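Local structure of phosphate-binding protein (Xanthomonas axonopodis pv. citri, 5UB3) at residues Pro81-Glu86 / Thr252-Leu257; Arg91-Leu96 / Ser122-Tyr127. The protein is a periplasmic binding protein of the phosphonate-binding family that probably serves as the sensing partner of a diguanylate cyclase and here holds a chloride ion. One frame throughout, in Å; residues are numbered along the deposited sequence.

Contact 1. Residues Pro81-Glu86 / Thr252-Leu257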
ATOM      1  N   PRO A  81     -11.275   8.279  -4.563  1.00 16.49           N
ATOM      2  CA  PRO A  81     -11.356   8.100  -3.117  1.00 16.54           C
ATOM      3  C   PRO A  81     -12.759   8.243  -2.526  1.00 17.39           C
ATOM      4  O   PRO A  81     -13.505   9.100  -2.966  1.00 15.92           O
ATOM      5  CB  PRO A  81     -10.421   9.200  -2.578  1.00 16.79           C
ATOM      6  CG  PRO A  81      -9.527   9.569  -3.730  1.00 16.90           C
ATOM      7  CD  PRO A  81     -10.299   9.326  -4.961  1.00 17.00           C
ATOM      8  N   LEU A  82     -13.100   7.397  -1.566  1.00 18.10           N
ATOM      9  CA  LEU A  82     -14.354   7.444  -0.860  1.00 17.32           C
ATOM     10  C   LEU A  82     -14.141   8.032   0.528  1.00 19.03           C
ATOM     11  O   LEU A  82     -14.874   8.943   0.919  1.00 19.82           O
ATOM     12  CB  LEU A  82     -14.875   6.032  -0.671  1.00 17.91           C
ATOM     13  CG  LEU A  82     -16.244   5.912   0.009  1.00 19.41           C
ATOM     14  CD1 LEU A  82     -17.300   6.088  -1.025  1.00 22.68           C
ATOM     15  CD2 LEU A  82     -16.367   4.555   0.664  1.00 21.44           C
ATOM     16  N   LEU A  83     -13.186   7.456   1.266  1.00 17.50           N
ATOM     17  CA  LEU A  83     -12.888   7.762   2.673  1.00 18.00           C
ATOM     18  C   LEU A  83     -11.409   7.620   2.902  1.00 17.75           C
ATOM     19  O   LEU A  83     -10.781   6.797   2.260  1.00 19.46           O
ATOM     20  CB  LEU A  83     -13.599   6.787   3.637  1.00 17.82           C
ATOM     21  CG  LEU A  83     -15.100   6.958   3.786  1.00 19.67           C
ATOM     22  CD1 LEU A  83     -15.718   5.821   4.569  1.00 19.22           C
ATOM     23  CD2 LEU A  83     -15.407   8.328   4.380  1.00 21.45           C
ATOM     24  N   MET A  84     -10.815   8.446   3.752  1.00 16.84           N
ATOM     25  CA  MET A  84      -9.459   8.210   4.227  1.00 16.84           C
ATOM     26  C   MET A  84      -9.548   7.213   5.365  1.00 17.52           C
ATOM     27  O   MET A  84     -10.487   7.231   6.140  1.00 19.22           O
ATOM     28  CB  MET A  84      -8.753   9.498   4.695  1.00 15.31           C
ATOM     29  CG  MET A  84      -8.663  10.559   3.649  1.00 16.05           C
ATOM     30  SD  MET A  84      -7.863  10.074   2.117  1.00 17.37           S
ATOM     31  CE  MET A  84      -6.218   9.646   2.754  1.00 19.72           C
ATOM     32  N   THR A  85      -8.575   6.317   5.434  1.00 16.99           N
ATOM     33  CA  THR A  85      -8.616   5.169   6.303  1.00 16.55           C
ATOM     34  C   THR A  85      -7.459   5.216   7.272  1.00 18.30           C
ATOM     35  O   THR A  85      -6.302   5.468   6.886  1.00 16.75           O
ATOM     36  CB  THR A  85      -8.630   3.856   5.489  1.00 17.87           C
ATOM     37  OG1 THR A  85      -9.689   3.969   4.542  1.00 17.70           O
ATOM     38  CG2 THR A  85      -8.789   2.623   6.332  1.00 16.83           C
ATOM     39  N   GLU A  86      -7.793   4.942   8.536  1.00 16.60           N
ATOM     40  CA  GLU A  86      -6.813   4.909   9.622  1.00 19.13           C
ATOM     41  C   GLU A  86      -6.649   3.462   9.972  1.00 18.90           C
ATOM     42  O   GLU A  86      -7.636   2.752  10.252  1.00 19.87           O
ATOM     43  CB  GLU A  86      -7.383   5.688  10.818  1.00 22.88           C
ATOM     44  CG  GLU A  86      -6.393   5.891  11.932  1.00 25.97           C
ATOM     45  CD  GLU A  86      -7.096   6.477  13.149  1.00 28.33           C
ATOM     46  OE1 GLU A  86      -7.352   7.717  13.130  1.00 26.60           O
ATOM     47  OE2 GLU A  86      -7.397   5.649  14.048  1.00 22.15           O
ATOM     48  N   THR A 252      -9.107   1.387  12.320  1.00 19.20           N
ATOM     49  CA  THR A 252      -9.469   2.017  13.588  1.00 22.21           C
ATOM     50  C   THR A 252     -10.224   3.299  13.316  1.00 23.02           C
ATOM     51  O   THR A 252     -10.678   3.976  14.249  1.00 28.49           O
ATOM     52  CB  THR A 252      -8.228   2.347  14.420  1.00 22.23           C
ATOM     53  OG1 THR A 252      -7.256   3.006  13.594  1.00 21.60           O
ATOM     54  CG2 THR A 252      -7.600   1.086  15.017  1.00 21.75           C
ATOM     55  N   GLY A 253     -10.347   3.665  12.049  1.00 21.46           N
ATOM     56  CA  GLY A 253     -11.017   4.894  11.711  1.00 24.13           C
ATOM     57  C   GLY A 253     -11.227   5.074  10.234  1.00 21.71           C
ATOM     58  O   GLY A 253     -10.439   4.616   9.424  1.00 20.70           O
ATOM     59  N   PHE A 254     -12.279   5.799   9.893  1.00 21.54           N
ATOM     60  CA  PHE A 254     -12.437   6.319   8.544  1.00 19.46           C
ATOM     61  C   PHE A 254     -12.774   7.753   8.661  1.00 22.31           C
ATOM     62  O   PHE A 254     -13.440   8.195   9.644  1.00 23.78           O
ATOM     63  CB  PHE A 254     -13.632   5.705   7.813  1.00 21.02           C
ATOM     64  CG  PHE A 254     -13.512   4.256   7.526  1.00 22.07           C
ATOM     65  CD1 PHE A 254     -12.643   3.801   6.536  1.00 20.10           C
ATOM     66  CD2 PHE A 254     -14.305   3.338   8.220  1.00 21.33           C
ATOM     67  CE1 PHE A 254     -12.568   2.460   6.237  1.00 20.76           C
ATOM     68  CE2 PHE A 254     -14.165   1.990   7.961  1.00 20.33           C
ATOM     69  CZ  PHE A 254     -13.303   1.548   6.974  1.00 20.55           C
ATOM     70  N   ARG A 255     -12.418   8.521   7.654  1.00 19.42           N
ATOM     71  CA  ARG A 255     -12.864   9.853   7.679  1.00 21.19           C
ATOM     72  C   ARG A 255     -13.060  10.456   6.291  1.00 20.57           C
ATOM     73  O   ARG A 255     -12.522   9.936   5.284  1.00 15.98           O
ATOM     74  CB  ARG A 255     -11.972  10.660   8.615  1.00 26.10           C
ATOM     75  CG  ARG A 255     -10.689  11.084   8.054  1.00 27.97           C
ATOM     76  CD  ARG A 255      -9.677  11.617   9.114  1.00 31.26           C
ATOM     77  NE  ARG A 255      -8.590  11.987   8.196  1.00 33.03           N
ATOM     78  CZ  ARG A 255      -7.603  11.202   7.732  1.00 32.52           C
ATOM     79  NH1 ARG A 255      -7.361   9.945   8.198  1.00 28.25           N
ATOM     80  NH2 ARG A 255      -6.812  11.730   6.785  1.00 29.30           N
ATOM     81  N   PRO A 256     -13.936  11.477   6.215  1.00 19.77           N
ATOM     82  CA  PRO A 256     -14.216  12.079   4.956  1.00 19.90           C
ATOM     83  C   PRO A 256     -12.941  12.686   4.360  1.00 17.83           C
ATOM     84  O   PRO A 256     -12.029  13.128   5.089  1.00 17.40           O
ATOM     85  CB  PRO A 256     -15.173  13.225   5.319  1.00 19.43           C
ATOM     86  CG  PRO A 256     -15.736  12.877   6.609  1.00 20.66           C
ATOM     87  CD  PRO A 256     -14.700  12.099   7.317  1.00 20.43           C
ATOM     88  N   LEU A 257     -12.897  12.719   3.064  1.00 17.70           N
ATOM     89  CA  LEU A 257     -11.873  13.447   2.407  1.00 19.99           C
ATOM     90  C   LEU A 257     -12.126  14.915   2.695  1.00 21.65           C
ATOM     91  O   LEU A 257     -13.264  15.339   2.933  1.00 20.06           O
ATOM     92  CB  LEU A 257     -11.863  13.211   0.921  1.00 21.67           C
ATOM     93  CG  LEU A 257     -11.006  11.922   0.673  1.00 23.79           C
ATOM     94  CD1 LEU A 257     -11.881  10.700   0.644  1.00 23.89           C
ATOM     95  CD2 LEU A 257     -10.209  12.028  -0.577  1.00 25.26           C
TER
HETATM   96  O   HOH W   1     -15.004  11.773   1.615  1.00 23.31           O
HETATM   97  O   HOH W   2      -9.314   8.053   8.800  1.00 30.74           O
HETATM   98  O   HOH W   3      -5.186   7.802   6.522  1.00 26.58           O
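The carbonyl oxygen of M84 is gripped by two donors: R255 N donates to it over 2.8 Å and a water held weakly by R255 NH1 donates too, while F254 CA adds a bent CA-H...O contact. With the return bond from M84 N to R255 O (2.7 Å) this makes a hydrogen-bonded pair between antiparallel strands of a periplasmic-binding-protein lobe. Farther along, a classic beta bulge sets T252 and G253 together against E86, whose O accepts T252 N at 2.9 Å and G253 N weakly. G253, with no side chain, fits closely beside E86 CB. E86 holds CG anti to the backbone N (chi1 -172°) and runs on extended, which carries OE2 to T252 OG1, the donor to its anti lone pair at 2.7 Å; T252 OG1 also bonds G89 N. R255 is long and flat-ended, and M84 CB lies 3.5 Å from its guanidinium plane, toward the rim. M84, flexible and bent at chi2 and chi3, turns SD to L257 CG. On the opposite face the F254 ring presents its edge to T85 OG1, a hydroxyl bonded to E214. L257 closes the apolar end, its CD2 pressed to 3.5 Å from P81 CB, tighter than usual for two carbons.

Contact 2. Residues Arg91-Leu96 / Ser122-Tyr127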
ATOM      1  N   ARG A  91      -2.956   7.452  10.996  1.00 22.10           N
ATOM      2  CA  ARG A  91      -3.421   7.969   9.745  1.00 23.91           C
ATOM      3  C   ARG A  91      -2.366   8.003   8.660  1.00 22.31           C
ATOM      4  O   ARG A  91      -2.735   8.002   7.485  1.00 21.58           O
ATOM      5  CB  ARG A  91      -3.828   9.380   9.965  1.00 26.71           C
ATOM      6  CG  ARG A  91      -5.092   9.504  10.781  1.00 33.64           C
ATOM      7  CD  ARG A  91      -5.488  10.931  10.500  1.00 36.45           C
ATOM      8  NE  ARG A  91      -6.627  11.384  11.198  1.00 43.30           N
ATOM      9  CZ  ARG A  91      -6.961  12.670  11.209  1.00 47.28           C
ATOM     10  NH1 ARG A  91      -6.241  13.565  10.510  1.00 47.18           N
ATOM     11  NH2 ARG A  91      -8.044  13.056  11.874  1.00 52.06           N
ATOM     12  N   ASP A  92      -1.092   8.158   9.070  1.00 20.15           N
ATOM     13  CA  ASP A  92       0.039   8.366   8.148  1.00 19.63           C
ATOM     14  C   ASP A  92       1.032   7.250   8.296  1.00 18.43           C
ATOM     15  O   ASP A  92       1.067   6.509   9.300  1.00 21.33           O
ATOM     16  CB  ASP A  92       0.777   9.684   8.444  1.00 21.82           C
ATOM     17  CG  ASP A  92       0.050  10.919   7.954  1.00 22.46           C
ATOM     18  OD1 ASP A  92      -1.098  10.865   7.412  1.00 23.12           O
ATOM     19  OD2 ASP A  92       0.666  12.016   8.053  1.00 20.52           O
ATOM     20  N   PHE A  93       1.852   7.115   7.276  1.00 17.62           N
ATOM     21  CA  PHE A  93       3.062   6.365   7.415  1.00 17.85           C
ATOM     22  C   PHE A  93       4.160   6.924   6.518  1.00 17.00           C
ATOM     23  O   PHE A  93       3.901   7.813   5.730  1.00 16.61           O
ATOM     24  CB  PHE A  93       2.775   4.873   7.263  1.00 19.27           C
ATOM     25  CG  PHE A  93       2.452   4.399   5.854  1.00 17.33           C
ATOM     26  CD1 PHE A  93       2.161   5.264   4.795  1.00 16.63           C
ATOM     27  CD2 PHE A  93       2.451   3.029   5.623  1.00 19.00           C
ATOM     28  CE1 PHE A  93       1.879   4.784   3.537  1.00 18.00           C
ATOM     29  CE2 PHE A  93       2.167   2.514   4.353  1.00 18.31           C
ATOM     30  CZ  PHE A  93       1.894   3.399   3.310  1.00 17.51           C
ATOM     31  N   HIS A  94       5.362   6.349   6.596  1.00 16.56           N
ATOM     32  CA  HIS A  94       6.457   6.752   5.746  1.00 16.38           C
ATOM     33  C   HIS A  94       7.358   5.591   5.500  1.00 16.67           C
ATOM     34  O   HIS A  94       7.206   4.591   6.144  1.00 16.81           O
ATOM     35  CB  HIS A  94       7.272   7.921   6.295  1.00 18.93           C
ATOM     36  CG  HIS A  94       7.890   7.677   7.621  1.00 18.24           C
ATOM     37  ND1 HIS A  94       7.218   7.873   8.797  1.00 19.58           N
ATOM     38  CD2 HIS A  94       9.132   7.265   7.952  1.00 20.28           C
ATOM     39  CE1 HIS A  94       8.024   7.625   9.811  1.00 20.80           C
ATOM     40  NE2 HIS A  94       9.181   7.233   9.320  1.00 23.93           N
ATOM     41  N   THR A  95       8.240   5.767   4.523  1.00 17.73           N
ATOM     42  CA  THR A  95       9.223   4.747   4.186  1.00 16.97           C
ATOM     43  C   THR A  95      10.507   5.002   4.942  1.00 16.04           C
ATOM     44  O   THR A  95      10.920   6.154   5.105  1.00 16.26           O
ATOM     45  CB  THR A  95       9.394   4.639   2.683  1.00 16.08           C
ATOM     46  OG1 THR A  95       8.212   4.007   2.162  1.00 16.46           O
ATOM     47  CG2 THR A  95      10.601   3.769   2.357  1.00 16.97           C
ATOM     48  N   LEU A  96      11.087   3.927   5.453  1.00 16.67           N
ATOM     49  CA  LEU A  96      12.436   3.975   5.959  1.00 19.03           C
ATOM     50  C   LEU A  96      13.347   3.073   5.159  1.00 17.82           C
ATOM     51  O   LEU A  96      12.940   2.022   4.622  1.00 18.07           O
ATOM     52  CB  LEU A  96      12.472   3.688   7.441  1.00 23.41           C
ATOM     53  CG  LEU A  96      11.758   2.512   8.060  1.00 25.69           C
ATOM     54  CD1 LEU A  96      12.571   1.301   7.680  1.00 28.65           C
ATOM     55  CD2 LEU A  96      11.601   2.608   9.592  1.00 26.24           C
ATOM     56  N   SER A 122       3.142  -2.524  -6.860  1.00 20.97           N
ATOM     57  CA  SER A 122       1.951  -2.031  -6.242  1.00 21.44           C
ATOM     58  C   SER A 122       2.179  -1.550  -4.787  1.00 22.25           C
ATOM     59  O   SER A 122       1.270  -0.966  -4.170  1.00 19.79           O
ATOM     60  CB  SER A 122       0.850  -3.113  -6.390  1.00 22.18           C
ATOM     61  OG  SER A 122       0.765  -3.551  -7.783  1.00 27.18           O
ATOM     62  N   SER A 123       3.400  -1.693  -4.244  1.00 18.58           N
ATOM     63  CA  SER A 123       3.632  -1.366  -2.849  1.00 17.76           C
ATOM     64  C   SER A 123       3.941   0.107  -2.664  1.00 16.71           C
ATOM     65  O   SER A 123       4.796   0.685  -3.339  1.00 15.87           O
ATOM     66  CB  SER A 123       4.808  -2.197  -2.333  1.00 18.56           C
ATOM     67  OG  SER A 123       5.245  -1.736  -1.095  1.00 20.44           O
ATOM     68  N   THR A 124       3.240   0.750  -1.757  1.00 17.13           N
ATOM     69  CA  THR A 124       3.483   2.180  -1.469  1.00 17.23           C
ATOM     70  C   THR A 124       4.818   2.375  -0.785  1.00 16.62           C
ATOM     71  O   THR A 124       5.690   3.039  -1.294  1.00 16.34           O
ATOM     72  CB  THR A 124       2.356   2.777  -0.575  1.00 16.68           C
ATOM     73  OG1 THR A 124       1.134   2.638  -1.270  1.00 16.46           O
ATOM     74  CG2 THR A 124       2.558   4.223  -0.345  1.00 16.48           C
ATOM     75  N   SER A 125       4.950   1.793   0.391  1.00 17.83           N
ATOM     76  CA  SER A 125       6.078   2.047   1.230  1.00 16.82           C
ATOM     77  C   SER A 125       7.274   1.222   0.800  1.00 18.81           C
ATOM     78  O   SER A 125       8.390   1.474   1.252  1.00 18.90           O
ATOM     79  CB  SER A 125       5.732   1.748   2.692  1.00 17.65           C
ATOM     80  OG  SER A 125       5.436   0.350   2.894  1.00 17.49           O
ATOM     81  N   GLY A 126       7.037   0.184  -0.009  1.00 17.64           N
ATOM     82  CA  GLY A 126       8.100  -0.739  -0.411  1.00 19.89           C
ATOM     83  C   GLY A 126       8.462  -0.675  -1.870  1.00 18.75           C
ATOM     84  O   GLY A 126       9.291  -1.479  -2.341  1.00 21.51           O
ATOM     85  N   TYR A 127       7.902   0.282  -2.599  1.00 18.13           N
ATOM     86  CA  TYR A 127       8.322   0.526  -3.982  1.00 16.22           C
ATOM     87  C   TYR A 127       8.138   1.969  -4.360  1.00 15.89           C
ATOM     88  O   TYR A 127       9.075   2.674  -4.724  1.00 13.52           O
ATOM     89  CB  TYR A 127       7.559  -0.400  -4.984  1.00 16.61           C
ATOM     90  CG  TYR A 127       7.924  -0.186  -6.380  1.00 18.07           C
ATOM     91  CD1 TYR A 127       9.122  -0.682  -6.884  1.00 20.30           C
ATOM     92  CD2 TYR A 127       7.109   0.540  -7.230  1.00 18.91           C
ATOM     93  CE1 TYR A 127       9.462  -0.494  -8.215  1.00 21.98           C
ATOM     94  CE2 TYR A 127       7.438   0.741  -8.535  1.00 20.58           C
ATOM     95  CZ  TYR A 127       8.617   0.242  -9.028  1.00 23.29           C
ATOM     96  OH  TYR A 127       8.939   0.473 -10.323  1.00 31.16           O
TER
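F93 holds its CG between the backbone N and the carbonyl carbon (chi1 72°), which swings the ring toward the first turn of helix 124-136, while T95 keeps OG1 beside its own N (chi1 -72°) and aims the hydroxyl at S125 O. That hydroxyl donates to the carbonyl over a short 2.7 Å from OG1 to O. It approaches from the flank of the C=O group, with a C=O...donor angle of 105° and slightly tilted from the carbonyl plane, and this low approach also brings T95 OG1 to 3.4 Å from S125 CB. Threonine suits the place because it has a methyl as well: CG2 lies beside the same S125 O, and the side chain packs against L129, P130 and A180.

The partner is the serine- and threonine-rich start of a helix. S123 is its N-cap, its OG accepting G126 N at 2.8 Å in a weak capping bond, and the turn 124-127 is of the wider pi type. As in phosphonate-binding relatives such as PhnD, where a helix start rich in serine and threonine binds the anion, this one may face the ligand cleft. Strand 92-100, on the other side of the contact, pairs with strands 178-182, 200-205 and 209-217.

Between these elements the F93 ring supplies a broad apolar surface. Its CZ meets T124 CG2 at 3.8 Å and its CE2 meets S125 CB at 4.0 Å, both obliquely; N183 and V184 touch the same side chain. T124 is used on both branches, since CG2 meets the phenyl ring while OG1 hydrogen-bonds T66 OG1 and takes weak bonds from G68 N and A69 N. S125 is small enough to put CB close to both F93 and T95.

Overall arrangement
After three strands and three helices the chain reaches strand 79-87, then passes through a short connection into strand 92-100, so one segment of contact 1 leads almost directly to one of contact 2. Contact 2 closes early, when helix 124-136 begins. Contact 1 waits for strand 251-255 and encloses contact 2 within its much longer loop. Their centres lie about 17 Å apart, contact 2 near the middle of the chain and contact 1 farther out. The segments touch where R91 CD and CG meet R255 NH1 and E86 OE1, the two arginine charges close together. Strand 209-217, pairing with both 79-87 and 92-100, ties the regions together, and helix 259-277 touches contact 1 and salt-bridges D92 through R264.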